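Local coordinates for phenylacetic acid degradation-related protein (Ralstonia eutropha JMP134, PDB 2PIM) that probably hydrolyses acyl-CoA thioesters, as a putative thioesterase of the hotdog-fold superfamily, at residues Gly23-Ala31 / Ser41-Phe49; Pro95-Arg106 / Val117-Val128. All coordinates share one frame; numbering follows the deposited sequence.

Interaction 1: Gly23-Ala31 / Ser41-Phe49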
ATOM      1  N   GLY A  23      -8.613  -7.216  -9.231  1.00 32.06           N
ATOM      2  CA  GLY A  23      -8.435  -8.663  -9.355  1.00 30.87           C
ATOM      3  C   GLY A  23      -7.364  -9.185  -8.398  1.00 31.22           C
ATOM      4  O   GLY A  23      -7.589 -10.086  -7.617  1.00 33.04           O
ATOM      5  N   THR A  24      -6.184  -8.606  -8.443  1.00 30.14           N
ATOM      6  CA  THR A  24      -5.097  -9.063  -7.608  1.00 28.44           C
ATOM      7  C   THR A  24      -5.478  -9.036  -6.117  1.00 27.90           C
ATOM      8  O   THR A  24      -5.178  -9.964  -5.382  1.00 29.50           O
ATOM      9  CB  THR A  24      -3.868  -8.198  -7.920  1.00 29.41           C
ATOM     10  OG1 THR A  24      -3.554  -8.355  -9.304  1.00 34.17           O
ATOM     11  CG2 THR A  24      -2.659  -8.529  -7.074  1.00 23.74           C
ATOM     12  N   LEU A  25      -6.175  -7.983  -5.685  1.00 27.98           N
ATOM     13  CA  LEU A  25      -6.611  -7.850  -4.280  1.00 28.81           C
ATOM     14  C   LEU A  25      -7.915  -8.580  -3.922  1.00 30.21           C
ATOM     15  O   LEU A  25      -8.328  -8.546  -2.760  1.00 31.25           O
ATOM     16  CB  LEU A  25      -6.721  -6.366  -3.919  1.00 31.29           C
ATOM     17  CG  LEU A  25      -5.416  -5.586  -4.187  1.00 31.65           C
ATOM     18  CD1 LEU A  25      -5.700  -4.117  -4.133  1.00 31.26           C
ATOM     19  CD2 LEU A  25      -4.327  -6.011  -3.205  1.00 31.42           C
ATOM     20  N   GLY A  26      -8.519  -9.284  -4.893  1.00 31.18           N
ATOM     21  CA  GLY A  26      -9.789 -10.019  -4.694  1.00 28.48           C
ATOM     22  C   GLY A  26     -10.932  -9.059  -4.418  1.00 30.29           C
ATOM     23  O   GLY A  26     -11.838  -9.357  -3.653  1.00 30.76           O
ATOM     24  N   GLY A  27     -10.875  -7.882  -5.043  1.00 30.62           N
ATOM     25  CA  GLY A  27     -11.799  -6.808  -4.769  1.00 30.33           C
ATOM     26  C   GLY A  27     -13.160  -7.046  -5.390  1.00 29.59           C
ATOM     27  O   GLY A  27     -13.257  -7.336  -6.582  1.00 30.45           O
ATOM     28  N   VAL A  28     -14.211  -6.939  -4.582  1.00 29.88           N
ATOM     29  CA  VAL A  28     -15.599  -7.114  -5.064  1.00 28.04           C
ATOM     30  C   VAL A  28     -16.461  -6.123  -4.340  1.00 28.03           C
ATOM     31  O   VAL A  28     -16.647  -6.218  -3.107  1.00 24.61           O
ATOM     32  CB  VAL A  28     -16.181  -8.533  -4.791  1.00 27.75           C
ATOM     33  CG1 VAL A  28     -17.548  -8.663  -5.383  1.00 23.89           C
ATOM     34  CG2 VAL A  28     -15.282  -9.616  -5.345  1.00 29.44           C
ATOM     35  N   ILE A  29     -17.018  -5.198  -5.119  1.00 29.03           N
ATOM     36  CA  ILE A  29     -17.847  -4.126  -4.595  1.00 27.65           C
ATOM     37  C   ILE A  29     -19.134  -4.730  -4.077  1.00 28.92           C
ATOM     38  O   ILE A  29     -19.834  -5.426  -4.797  1.00 27.34           O
ATOM     39  CB  ILE A  29     -18.226  -3.121  -5.695  1.00 29.60           C
ATOM     40  CG1 ILE A  29     -16.987  -2.495  -6.350  1.00 31.08           C
ATOM     41  CG2 ILE A  29     -19.169  -2.065  -5.147  1.00 31.28           C
ATOM     42  CD1 ILE A  29     -16.263  -1.606  -5.514  1.00 30.86           C
ATOM     43  N   ARG A  30     -19.465  -4.452  -2.824  1.00 29.00           N
ATOM     44  CA  ARG A  30     -20.670  -5.005  -2.241  1.00 27.23           C
ATOM     45  C   ARG A  30     -21.782  -3.960  -2.054  1.00 26.43           C
ATOM     46  O   ARG A  30     -22.910  -4.338  -1.969  1.00 25.86           O
ATOM     47  CB  ARG A  30     -20.336  -5.679  -0.901  1.00 27.51           C
ATOM     48  CG  ARG A  30     -19.307  -6.780  -0.998  1.00 30.34           C
ATOM     49  CD  ARG A  30     -19.730  -7.876  -1.989  1.00 29.89           C
ATOM     50  NE  ARG A  30     -20.986  -8.520  -1.607  1.00 20.46           N
ATOM     51  CZ  ARG A  30     -21.087  -9.512  -0.724  1.00 21.69           C
ATOM     52  NH1 ARG A  30     -20.005  -9.980  -0.127  1.00 23.97           N
ATOM     53  NH2 ARG A  30     -22.269 -10.074  -0.475  1.00 21.66           N
ATOM     54  N   ALA A  31     -21.472  -2.667  -1.997  1.00 26.70           N
ATOM     55  CA  ALA A  31     -22.472  -1.646  -1.694  1.00 25.79           C
ATOM     56  C   ALA A  31     -21.997  -0.287  -2.125  1.00 27.29           C
ATOM     57  O   ALA A  31     -20.803   0.014  -2.043  1.00 28.14           O
ATOM     58  CB  ALA A  31     -22.787  -1.629  -0.202  1.00 25.63           C
ATOM     59  N   SER A  41     -16.454  -2.668  -0.186  1.00 25.28           N
ATOM     60  CA  SER A  41     -15.868  -3.686  -1.034  1.00 25.88           C
ATOM     61  C   SER A  41     -15.239  -4.806  -0.186  1.00 25.40           C
ATOM     62  O   SER A  41     -14.679  -4.566   0.891  1.00 25.82           O
ATOM     63  CB  SER A  41     -14.819  -3.054  -1.967  1.00 26.09           C
ATOM     64  OG  SER A  41     -14.233  -4.005  -2.857  1.00 26.57           O
ATOM     65  N   ASP A  42     -15.337  -6.026  -0.683  1.00 25.70           N
ATOM     66  CA  ASP A  42     -14.570  -7.133  -0.142  1.00 28.76           C
ATOM     67  C   ASP A  42     -13.166  -7.144  -0.739  1.00 27.43           C
ATOM     68  O   ASP A  42     -12.980  -6.663  -1.843  1.00 29.31           O
ATOM     69  CB  ASP A  42     -15.234  -8.453  -0.505  1.00 28.52           C
ATOM     70  CG  ASP A  42     -16.526  -8.669   0.219  1.00 33.78           C
ATOM     71  OD1 ASP A  42     -16.633  -8.203   1.366  1.00 31.81           O
ATOM     72  OD2 ASP A  42     -17.419  -9.319  -0.360  1.00 26.15           O
ATOM     73  N   TYR A  43     -12.216  -7.709  -0.002  1.00 25.36           N
ATOM     74  CA  TYR A  43     -10.864  -7.947  -0.468  1.00 29.16           C
ATOM     75  C   TYR A  43     -10.441  -9.329   0.063  1.00 31.88           C
ATOM     76  O   TYR A  43     -11.021  -9.834   1.041  1.00 30.70           O
ATOM     77  CB  TYR A  43      -9.889  -6.802  -0.020  1.00 30.08           C
ATOM     78  CG  TYR A  43     -10.270  -5.469  -0.645  1.00 28.61           C
ATOM     79  CD1 TYR A  43      -9.950  -5.182  -1.963  1.00 25.97           C
ATOM     80  CD2 TYR A  43     -11.017  -4.541   0.058  1.00 32.23           C
ATOM     81  CE1 TYR A  43     -10.330  -4.000  -2.551  1.00 26.35           C
ATOM     82  CE2 TYR A  43     -11.426  -3.361  -0.528  1.00 20.10           C
ATOM     83  CZ  TYR A  43     -11.104  -3.101  -1.836  1.00 27.85           C
ATOM     84  OH  TYR A  43     -11.551  -1.933  -2.420  1.00 30.49           O
ATOM     85  N   VAL A  44      -9.466  -9.955  -0.607  1.00 30.40           N
ATOM     86  CA  VAL A  44      -8.911 -11.235  -0.152  1.00 30.31           C
ATOM     87  C   VAL A  44      -7.399 -11.031  -0.004  1.00 33.03           C
ATOM     88  O   VAL A  44      -6.735 -10.579  -0.940  1.00 31.58           O
ATOM     89  CB  VAL A  44      -9.195 -12.404  -1.127  1.00 30.40           C
ATOM     90  CG1 VAL A  44      -8.476 -13.675  -0.683  1.00 29.67           C
ATOM     91  CG2 VAL A  44     -10.686 -12.684  -1.245  1.00 26.15           C
ATOM     92  N   ALA A  45      -6.879 -11.318   1.194  1.00 31.62           N
ATOM     93  CA  ALA A  45      -5.447 -11.360   1.413  1.00 30.54           C
ATOM     94  C   ALA A  45      -5.010 -12.813   1.146  1.00 28.34           C
ATOM     95  O   ALA A  45      -5.553 -13.740   1.736  1.00 28.04           O
ATOM     96  CB  ALA A  45      -5.111 -10.912   2.837  1.00 29.22           C
ATOM     97  N   THR A  46      -4.061 -13.008   0.235  1.00 28.25           N
ATOM     98  CA  THR A  46      -3.551 -14.351  -0.065  1.00 27.01           C
ATOM     99  C   THR A  46      -2.303 -14.663   0.756  1.00 26.19           C
ATOM    100  O   THR A  46      -1.771 -13.783   1.418  1.00 24.10           O
ATOM    101  CB  THR A  46      -3.274 -14.503  -1.550  1.00 26.94           C
ATOM    102  OG1 THR A  46      -2.230 -13.604  -1.945  1.00 28.84           O
ATOM    103  CG2 THR A  46      -4.565 -14.210  -2.345  1.00 29.34           C
ATOM    104  N   ASP A  47      -1.840 -15.916   0.740  1.00 24.90           N
ATOM    105  CA  ASP A  47      -0.613 -16.274   1.454  1.00 27.83           C
ATOM    106  C   ASP A  47       0.600 -15.477   0.863  1.00 28.29           C
ATOM    107  O   ASP A  47       1.626 -15.293   1.520  1.00 30.24           O
ATOM    108  CB  ASP A  47      -0.359 -17.789   1.407  1.00 27.62           C
ATOM    109  CG  ASP A  47      -1.331 -18.611   2.295  1.00 34.33           C
ATOM    110  OD1 ASP A  47      -1.931 -18.087   3.263  1.00 34.37           O
ATOM    111  OD2 ASP A  47      -1.459 -19.831   2.027  1.00 42.36           O
ATOM    112  N   ALA A  48       0.429 -14.978  -0.360  1.00 26.06           N
ATOM    113  CA  ALA A  48       1.430 -14.213  -1.050  1.00 26.06           C
ATOM    114  C   ALA A  48       1.616 -12.804  -0.496  1.00 26.91           C
ATOM    115  O   ALA A  48       2.527 -12.100  -0.894  1.00 26.34           O
ATOM    116  CB  ALA A  48       1.056 -14.136  -2.500  1.00 25.67           C
ATOM    117  N   PHE A  49       0.728 -12.361   0.384  1.00 28.94           N
ATOM    118  CA  PHE A  49       0.778 -11.009   0.886  1.00 28.09           C
ATOM    119  C   PHE A  49       1.276 -10.974   2.323  1.00 27.33           C
ATOM    120  O   PHE A  49       1.203  -9.930   2.970  1.00 27.62           O
ATOM    121  CB  PHE A  49      -0.611 -10.367   0.880  1.00 28.77           C
ATOM    122  CG  PHE A  49      -1.253 -10.242  -0.463  1.00 24.73           C
ATOM    123  CD1 PHE A  49      -0.561 -10.427  -1.642  1.00 27.47           C
ATOM    124  CD2 PHE A  49      -2.603  -9.906  -0.524  1.00 25.28           C
ATOM    125  CE1 PHE A  49      -1.215 -10.300  -2.871  1.00 25.91           C
ATOM    126  CE2 PHE A  49      -3.260  -9.769  -1.730  1.00 25.51           C
ATOM    127  CZ  PHE A  49      -2.574  -9.964  -2.900  1.00 29.90           C
TER
HETATM  128  O   HOH W   1      -6.543 -11.553  -3.435  1.00 19.99           O
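V28 and D42 face each other as an antiparallel hydrogen-bonded pair, and both backbone groups of each are used: V28 N donates to D42 O at 3.0 Å, and D42 N to V28 O at 2.8 Å. Beyond the regular strand pairing, V44 N gives a nearly straight bond (170°) to L25 O, in the last turn of helix 20-25. The chain leaves that helix through G26, whose positive phi and two bonds back into the last turn define a Schellman motif. A water donates to both T24 O and V44 O, linking the helix to strand 38-45. Next to the V28-D42 pair, G27 CA directs a hydrogen at D42 O, 3.2 Å away, so this oxygen receives a C-H as well as an N-H.

Strands 28-33 and 38-45 form a beta hairpin at one side of the hotdog sheet, and R30 sits with A31 opposite E40 in a classic beta bulge. The R30 chain, bent at chi2 and chi3, curls round to D42, with CG and CD beside D42 OD2 and NH1 2.7 Å from it. The acceptor uses its syn lone pair and lies in the guanidinium plane, although the two flat groups are turned 71° apart. D42 OD1 is engaged separately by R102. On the helix side, the Y43 ring presents its edge to L25 O and touches L25 CB through CD1 at 4.0 Å; its OH bonds D67. F49 likewise turns an edge to T24 O, with CZ 3.6 Å from that oxygen, while T24 OG1 bonds A48 O of the second subunit.

Interaction 2: Pro95-Arg106 / Val117-Val128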
ATOM      1  N   PRO A  95      -3.349  -6.729  13.585  1.00 34.17           N
ATOM      2  CA  PRO A  95      -2.869  -7.653  12.560  1.00 34.74           C
ATOM      3  C   PRO A  95      -4.007  -8.368  11.822  1.00 33.84           C
ATOM      4  O   PRO A  95      -5.051  -8.671  12.406  1.00 33.83           O
ATOM      5  CB  PRO A  95      -1.994  -8.638  13.360  1.00 35.90           C
ATOM      6  CG  PRO A  95      -2.552  -8.609  14.710  1.00 37.37           C
ATOM      7  CD  PRO A  95      -3.048  -7.224  14.951  1.00 31.33           C
ATOM      8  N   ALA A  96      -3.816  -8.555  10.519  1.00 33.50           N
ATOM      9  CA  ALA A  96      -4.750  -9.279   9.679  1.00 33.18           C
ATOM     10  C   ALA A  96      -4.129 -10.621   9.308  1.00 32.67           C
ATOM     11  O   ALA A  96      -2.903 -10.787   9.311  1.00 32.93           O
ATOM     12  CB  ALA A  96      -5.072  -8.487   8.433  1.00 33.51           C
ATOM     13  N   GLN A  97      -4.986 -11.575   8.982  0.50 32.92           N
ATOM     14  CA  GLN A  97      -4.557 -12.886   8.556  0.50 32.52           C
ATOM     15  C   GLN A  97      -5.016 -13.057   7.117  0.50 31.06           C
ATOM     16  O   GLN A  97      -5.853 -12.289   6.627  0.50 31.05           O
ATOM     17  CB  GLN A  97      -5.176 -13.956   9.461  0.50 33.71           C
ATOM     18  CG  GLN A  97      -5.331 -13.564  10.944  0.50 38.02           C
ATOM     19  CD  GLN A  97      -4.009 -13.241  11.636  0.50 43.31           C
ATOM     20  OE1 GLN A  97      -2.947 -13.697  11.215  0.50 47.15           O
ATOM     21  NE2 GLN A  97      -4.075 -12.451  12.711  0.50 41.56           N
ATOM     22  N   ALA A  98      -4.473 -14.059   6.440  1.00 29.94           N
ATOM     23  CA  ALA A  98      -4.968 -14.436   5.115  1.00 29.86           C
ATOM     24  C   ALA A  98      -6.461 -14.731   5.192  1.00 28.76           C
ATOM     25  O   ALA A  98      -6.944 -15.341   6.161  1.00 30.37           O
ATOM     26  CB  ALA A  98      -4.241 -15.653   4.585  1.00 28.88           C
ATOM     27  N   GLY A  99      -7.184 -14.330   4.152  1.00 27.56           N
ATOM     28  CA  GLY A  99      -8.624 -14.531   4.099  1.00 26.71           C
ATOM     29  C   GLY A  99      -9.323 -13.254   3.672  1.00 26.71           C
ATOM     30  O   GLY A  99      -8.684 -12.311   3.208  1.00 29.25           O
ATOM     31  N   LEU A 100     -10.642 -13.248   3.805  1.00 26.83           N
ATOM     32  CA  LEU A 100     -11.477 -12.108   3.449  1.00 27.43           C
ATOM     33  C   LEU A 100     -11.287 -10.910   4.395  1.00 26.33           C
ATOM     34  O   LEU A 100     -11.066 -11.076   5.588  1.00 28.22           O
ATOM     35  CB  LEU A 100     -12.944 -12.503   3.482  1.00 28.21           C
ATOM     36  CG  LEU A 100     -13.653 -13.001   2.235  1.00 32.31           C
ATOM     37  CD1 LEU A 100     -14.989 -13.592   2.668  1.00 30.69           C
ATOM     38  CD2 LEU A 100     -13.847 -11.862   1.256  1.00 32.18           C
ATOM     39  N   LEU A 101     -11.400  -9.712   3.827  1.00 25.74           N
ATOM     40  CA  LEU A 101     -11.518  -8.456   4.571  1.00 27.08           C
ATOM     41  C   LEU A 101     -12.609  -7.652   3.921  1.00 27.28           C
ATOM     42  O   LEU A 101     -12.953  -7.872   2.770  1.00 29.71           O
ATOM     43  CB  LEU A 101     -10.221  -7.615   4.558  1.00 26.91           C
ATOM     44  CG  LEU A 101      -8.953  -8.267   5.163  1.00 26.52           C
ATOM     45  CD1 LEU A 101      -8.102  -8.989   4.134  1.00 29.21           C
ATOM     46  CD2 LEU A 101      -8.125  -7.245   5.867  1.00 29.44           C
ATOM     47  N   ARG A 102     -13.131  -6.712   4.684  1.00 28.32           N
ATOM     48  CA  ARG A 102     -14.195  -5.826   4.272  1.00 27.81           C
ATOM     49  C   ARG A 102     -13.666  -4.396   4.341  1.00 27.74           C
ATOM     50  O   ARG A 102     -13.314  -3.919   5.433  1.00 27.59           O
ATOM     51  CB  ARG A 102     -15.340  -5.966   5.268  1.00 27.05           C
ATOM     52  CG  ARG A 102     -16.468  -4.962   5.142  1.00 33.08           C
ATOM     53  CD  ARG A 102     -16.962  -4.883   3.743  1.00 38.10           C
ATOM     54  NE  ARG A 102     -17.430  -6.195   3.277  1.00 45.38           N
ATOM     55  CZ  ARG A 102     -18.706  -6.571   3.167  1.00 40.32           C
ATOM     56  NH1 ARG A 102     -19.713  -5.753   3.421  1.00 37.07           N
ATOM     57  NH2 ARG A 102     -18.981  -7.773   2.771  1.00 30.65           N
ATOM     58  N   GLY A 103     -13.655  -3.724   3.193  1.00 26.34           N
ATOM     59  CA  GLY A 103     -13.270  -2.335   3.103  1.00 27.81           C
ATOM     60  C   GLY A 103     -14.478  -1.442   3.029  1.00 26.24           C
ATOM     61  O   GLY A 103     -15.400  -1.701   2.246  1.00 25.20           O
ATOM     62  N   ARG A 104     -14.473  -0.381   3.823  1.00 28.10           N
ATOM     63  CA  ARG A 104     -15.581   0.622   3.806  1.00 31.37           C
ATOM     64  C   ARG A 104     -15.006   2.032   3.576  1.00 30.62           C
ATOM     65  O   ARG A 104     -14.034   2.409   4.210  1.00 30.08           O
ATOM     66  CB  ARG A 104     -16.397   0.555   5.107  1.00 30.44           C
ATOM     67  CG  ARG A 104     -17.127  -0.774   5.269  1.00 36.71           C
ATOM     68  CD  ARG A 104     -18.148  -0.858   6.446  1.00 36.76           C
ATOM     69  NE  ARG A 104     -18.652  -2.249   6.629  1.00 54.96           N
ATOM     70  CZ  ARG A 104     -18.080  -3.228   7.371  1.00 49.88           C
ATOM     71  NH1 ARG A 104     -16.989  -3.038   8.090  1.00 50.64           N
ATOM     72  NH2 ARG A 104     -18.635  -4.423   7.425  1.00 49.35           N
ATOM     73  N   ALA A 105     -15.563   2.767   2.609  1.00 29.81           N
ATOM     74  CA  ALA A 105     -15.152   4.129   2.344  1.00 27.97           C
ATOM     75  C   ALA A 105     -16.305   5.096   2.622  1.00 27.77           C
ATOM     76  O   ALA A 105     -17.470   4.723   2.480  1.00 27.92           O
ATOM     77  CB  ALA A 105     -14.660   4.264   0.920  1.00 29.22           C
ATOM     78  N   ARG A 106     -15.951   6.303   3.081  0.50 26.99           N
ATOM     79  CA  ARG A 106     -16.868   7.440   3.235  0.50 27.18           C
ATOM     80  C   ARG A 106     -16.172   8.718   2.761  0.50 26.08           C
ATOM     81  O   ARG A 106     -15.022   8.978   3.137  0.50 23.07           O
ATOM     82  CB  ARG A 106     -17.290   7.652   4.710  0.50 28.10           C
ATOM     83  CG  ARG A 106     -18.204   8.882   4.920  0.50 27.57           C
ATOM     84  CD  ARG A 106     -18.552   9.239   6.383  0.50 28.95           C
ATOM     85  NE  ARG A 106     -17.567  10.100   7.064  0.50 30.60           N
ATOM     86  CZ  ARG A 106     -16.623   9.658   7.893  0.50 29.11           C
ATOM     87  NH1 ARG A 106     -16.492   8.370   8.172  0.50 42.10           N
ATOM     88  NH2 ARG A 106     -15.796  10.503   8.453  0.50 29.60           N
ATOM     89  N   VAL A 117     -11.410  11.449   1.563  1.00 25.24           N
ATOM     90  CA  VAL A 117     -12.088  10.168   1.730  1.00 26.01           C
ATOM     91  C   VAL A 117     -11.493   9.495   2.943  1.00 29.14           C
ATOM     92  O   VAL A 117     -10.314   9.638   3.174  1.00 26.73           O
ATOM     93  CB  VAL A 117     -11.839   9.238   0.525  1.00 27.43           C
ATOM     94  CG1 VAL A 117     -12.945   8.158   0.457  1.00 32.37           C
ATOM     95  CG2 VAL A 117     -11.779  10.007  -0.775  1.00 30.76           C
ATOM     96  N   VAL A 118     -12.296   8.785   3.729  1.00 28.60           N
ATOM     97  CA  VAL A 118     -11.754   7.929   4.774  1.00 32.08           C
ATOM     98  C   VAL A 118     -12.118   6.480   4.424  1.00 29.91           C
ATOM     99  O   VAL A 118     -13.173   6.215   3.853  1.00 30.62           O
ATOM    100  CB  VAL A 118     -12.256   8.278   6.198  1.00 34.30           C
ATOM    101  CG1 VAL A 118     -12.055   9.780   6.488  1.00 39.73           C
ATOM    102  CG2 VAL A 118     -13.680   7.950   6.341  1.00 38.65           C
ATOM    103  N   GLY A 119     -11.205   5.575   4.728  1.00 26.96           N
ATOM    104  CA  GLY A 119     -11.386   4.171   4.502  1.00 28.59           C
ATOM    105  C   GLY A 119     -11.104   3.425   5.797  1.00 27.58           C
ATOM    106  O   GLY A 119     -10.298   3.877   6.585  1.00 25.19           O
ATOM    107  N   GLU A 120     -11.818   2.314   6.013  1.00 27.22           N
ATOM    108  CA  GLU A 120     -11.601   1.407   7.147  1.00 32.27           C
ATOM    109  C   GLU A 120     -11.570  -0.007   6.590  1.00 34.71           C
ATOM    110  O   GLU A 120     -12.272  -0.319   5.640  1.00 35.43           O
ATOM    111  CB  GLU A 120     -12.721   1.566   8.143  1.00 32.79           C
ATOM    112  CG  GLU A 120     -12.747   2.985   8.720  1.00 40.64           C
ATOM    113  CD  GLU A 120     -13.977   3.317   9.572  1.00 43.73           C
ATOM    114  OE1 GLU A 120     -14.934   2.485   9.590  1.00 47.90           O
ATOM    115  OE2 GLU A 120     -13.957   4.416  10.221  1.00 51.17           O
ATOM    116  N   LEU A 121     -10.696  -0.834   7.134  1.00 34.07           N
ATOM    117  CA  LEU A 121     -10.576  -2.212   6.699  1.00 31.70           C
ATOM    118  C   LEU A 121     -10.771  -3.074   7.941  1.00 32.85           C
ATOM    119  O   LEU A 121     -10.073  -2.882   8.963  1.00 26.82           O
ATOM    120  CB  LEU A 121      -9.198  -2.430   6.081  1.00 30.21           C
ATOM    121  CG  LEU A 121      -8.932  -3.491   5.050  1.00 32.99           C
ATOM    122  CD1 LEU A 121      -9.812  -3.403   3.778  1.00 33.04           C
ATOM    123  CD2 LEU A 121      -7.457  -3.382   4.692  1.00 32.62           C
ATOM    124  N   SER A 122     -11.729  -4.000   7.835  1.00 32.16           N
ATOM    125  CA  SER A 122     -12.037  -4.960   8.874  1.00 33.57           C
ATOM    126  C   SER A 122     -11.835  -6.393   8.431  1.00 32.15           C
ATOM    127  O   SER A 122     -11.981  -6.734   7.249  1.00 31.76           O
ATOM    128  CB  SER A 122     -13.509  -4.846   9.318  1.00 32.76           C
ATOM    129  OG  SER A 122     -13.711  -3.582   9.889  1.00 47.25           O
ATOM    130  N   GLN A 123     -11.542  -7.217   9.437  1.00 28.82           N
ATOM    131  CA  GLN A 123     -11.481  -8.649   9.324  1.00 28.79           C
ATOM    132  C   GLN A 123     -11.970  -9.229  10.653  1.00 28.39           C
ATOM    133  O   GLN A 123     -11.546  -8.782  11.726  1.00 28.37           O
ATOM    134  CB  GLN A 123     -10.055  -9.097   9.071  1.00 28.69           C
ATOM    135  CG  GLN A 123      -9.981 -10.557   8.738  1.00 30.49           C
ATOM    136  CD  GLN A 123      -8.599 -10.982   8.340  1.00 32.10           C
ATOM    137  OE1 GLN A 123      -7.669 -10.943   9.153  1.00 35.14           O
ATOM    138  NE2 GLN A 123      -8.448 -11.407   7.089  1.00 31.68           N
ATOM    139  N   ASP A 124     -12.853 -10.222  10.557  1.00 28.43           N
ATOM    140  CA  ASP A 124     -13.486 -10.901  11.690  1.00 30.19           C
ATOM    141  C   ASP A 124     -14.105  -9.938  12.696  1.00 31.22           C
ATOM    142  O   ASP A 124     -14.047 -10.151  13.920  1.00 32.18           O
ATOM    143  CB  ASP A 124     -12.512 -11.879  12.374  1.00 31.81           C
ATOM    144  CG  ASP A 124     -11.971 -12.962  11.418  1.00 40.01           C
ATOM    145  OD1 ASP A 124     -12.618 -13.274  10.381  1.00 41.57           O
ATOM    146  OD2 ASP A 124     -10.875 -13.502  11.711  1.00 51.58           O
ATOM    147  N   GLY A 125     -14.703  -8.871  12.176  1.00 30.45           N
ATOM    148  CA  GLY A 125     -15.426  -7.939  13.015  1.00 30.75           C
ATOM    149  C   GLY A 125     -14.583  -6.938  13.759  1.00 31.89           C
ATOM    150  O   GLY A 125     -15.123  -6.237  14.605  1.00 33.42           O
ATOM    151  N   LYS A 126     -13.279  -6.860  13.454  1.00 33.12           N
ATOM    152  CA  LYS A 126     -12.385  -5.837  14.037  1.00 34.80           C
ATOM    153  C   LYS A 126     -11.699  -5.027  12.967  1.00 31.15           C
ATOM    154  O   LYS A 126     -11.364  -5.554  11.926  1.00 29.93           O
ATOM    155  CB  LYS A 126     -11.304  -6.464  14.918  1.00 34.64           C
ATOM    156  CG  LYS A 126     -11.857  -7.330  16.039  1.00 39.80           C
ATOM    157  CD  LYS A 126     -10.755  -7.762  16.993  1.00 43.36           C
ATOM    158  CE  LYS A 126     -11.096  -9.101  17.635  1.00 55.30           C
ATOM    159  NZ  LYS A 126     -10.526  -9.236  19.005  1.00 56.48           N
ATOM    160  N   LEU A 127     -11.497  -3.745  13.247  1.00 32.12           N
ATOM    161  CA  LEU A 127     -10.740  -2.849  12.366  1.00 34.50           C
ATOM    162  C   LEU A 127      -9.310  -3.258  12.372  1.00 32.85           C
ATOM    163  O   LEU A 127      -8.713  -3.292  13.428  1.00 30.47           O
ATOM    164  CB  LEU A 127     -10.722  -1.426  12.873  1.00 34.48           C
ATOM    165  CG  LEU A 127     -11.746  -0.434  12.376  1.00 41.50           C
ATOM    166  CD1 LEU A 127     -11.489   0.898  13.083  1.00 42.00           C
ATOM    167  CD2 LEU A 127     -11.659  -0.281  10.893  1.00 51.06           C
ATOM    168  N   VAL A 128      -8.744  -3.526  11.204  1.00 30.85           N
ATOM    169  CA  VAL A 128      -7.313  -3.803  11.144  1.00 28.59           C
ATOM    170  C   VAL A 128      -6.478  -2.573  10.730  1.00 28.81           C
ATOM    171  O   VAL A 128      -5.323  -2.411  11.178  1.00 27.31           O
ATOM    172  CB  VAL A 128      -7.019  -5.047  10.299  1.00 29.56           C
ATOM    173  CG1 VAL A 128      -7.674  -6.274  10.954  1.00 29.05           C
ATOM    174  CG2 VAL A 128      -7.498  -4.915   8.884  1.00 34.00           C
TER
HETATM  175  O   HOH W   2     -13.361 -11.504   7.739  1.00 26.78           O
HETATM  176  O   HOH W   3     -14.667  -1.708   7.418  1.00 34.24           O
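Six backbone hydrogen bonds, two at each of the pairs R102-S122, R104-E120 and R106-V118, join the antiparallel strands 99-106 and 117-123, whose axes approach to 4.6 Å at 153°. These are neighbouring strands of the curved hotdog sheet. At the intervening non-hydrogen-bonded pairs, G103-L121 and A105-G119, CA hydrogens approach carbonyl oxygens, as in A105 CA to V118 O at 3.2 Å.

On the face carrying L121 and A105, which turns to helix 58-75, packing is apolar. L101 CD2 lies 3.9 Å from L121 CG and equally far from V128 CG2, so one methyl touches residues of both strands 117-123 and 126-128. The CD1 branch of L121 reaches over G103, 3.7 Å from its CA. The other face is largely polar and charged. R104 extends from CG to NE, its guanidinium covered on one face by R102 CG and bordered at the edge by S122 OG; its NE is held by E40. A water accepts a weak bond from R104 NH1 and donates to R102 O. In one of its two modelled conformers R106 runs alongside V118 and lays a guanidinium face over V118 CG2, while its NH2 pairs with E108.

Beyond the paired strands, Q123 begins a type I' turn and sends its amide to the backbone of Q97 and L100. Its CG lies opposite the backbone N and the chain stays extended beyond it. Q97 N donates at 177° to OE1, in the carbonyl plane on a lone pair. Q123 NE2 spends its two hydrogens on Q97 O at 2.8 Å and L100 O at 3.0 Å, both acceptors within 4° of the amide plane.

In the fold
Interactions 1 and 2 lie in series along the chain but side by side in one sheet, their centres about 11 Å apart. Strand 38-45 of the first pairs with strand 99-107 of the second: S41 O lies 2.7 Å from G103 N, a probable hydrogen bond, and an arginine of interaction 2 shares the D42 carboxylate with R30. Both are partly buried, each combining residues packed on helix 58-75 with a charged outer face. Interaction 2 buries more surface, 787 against 524 Å², through longer strand pairing and a glutamine side chain bonded to backbone. Interaction 1 joins a helix end to a hairpin and touches the second subunit, whereas no other chain of the assembly meets interaction 2.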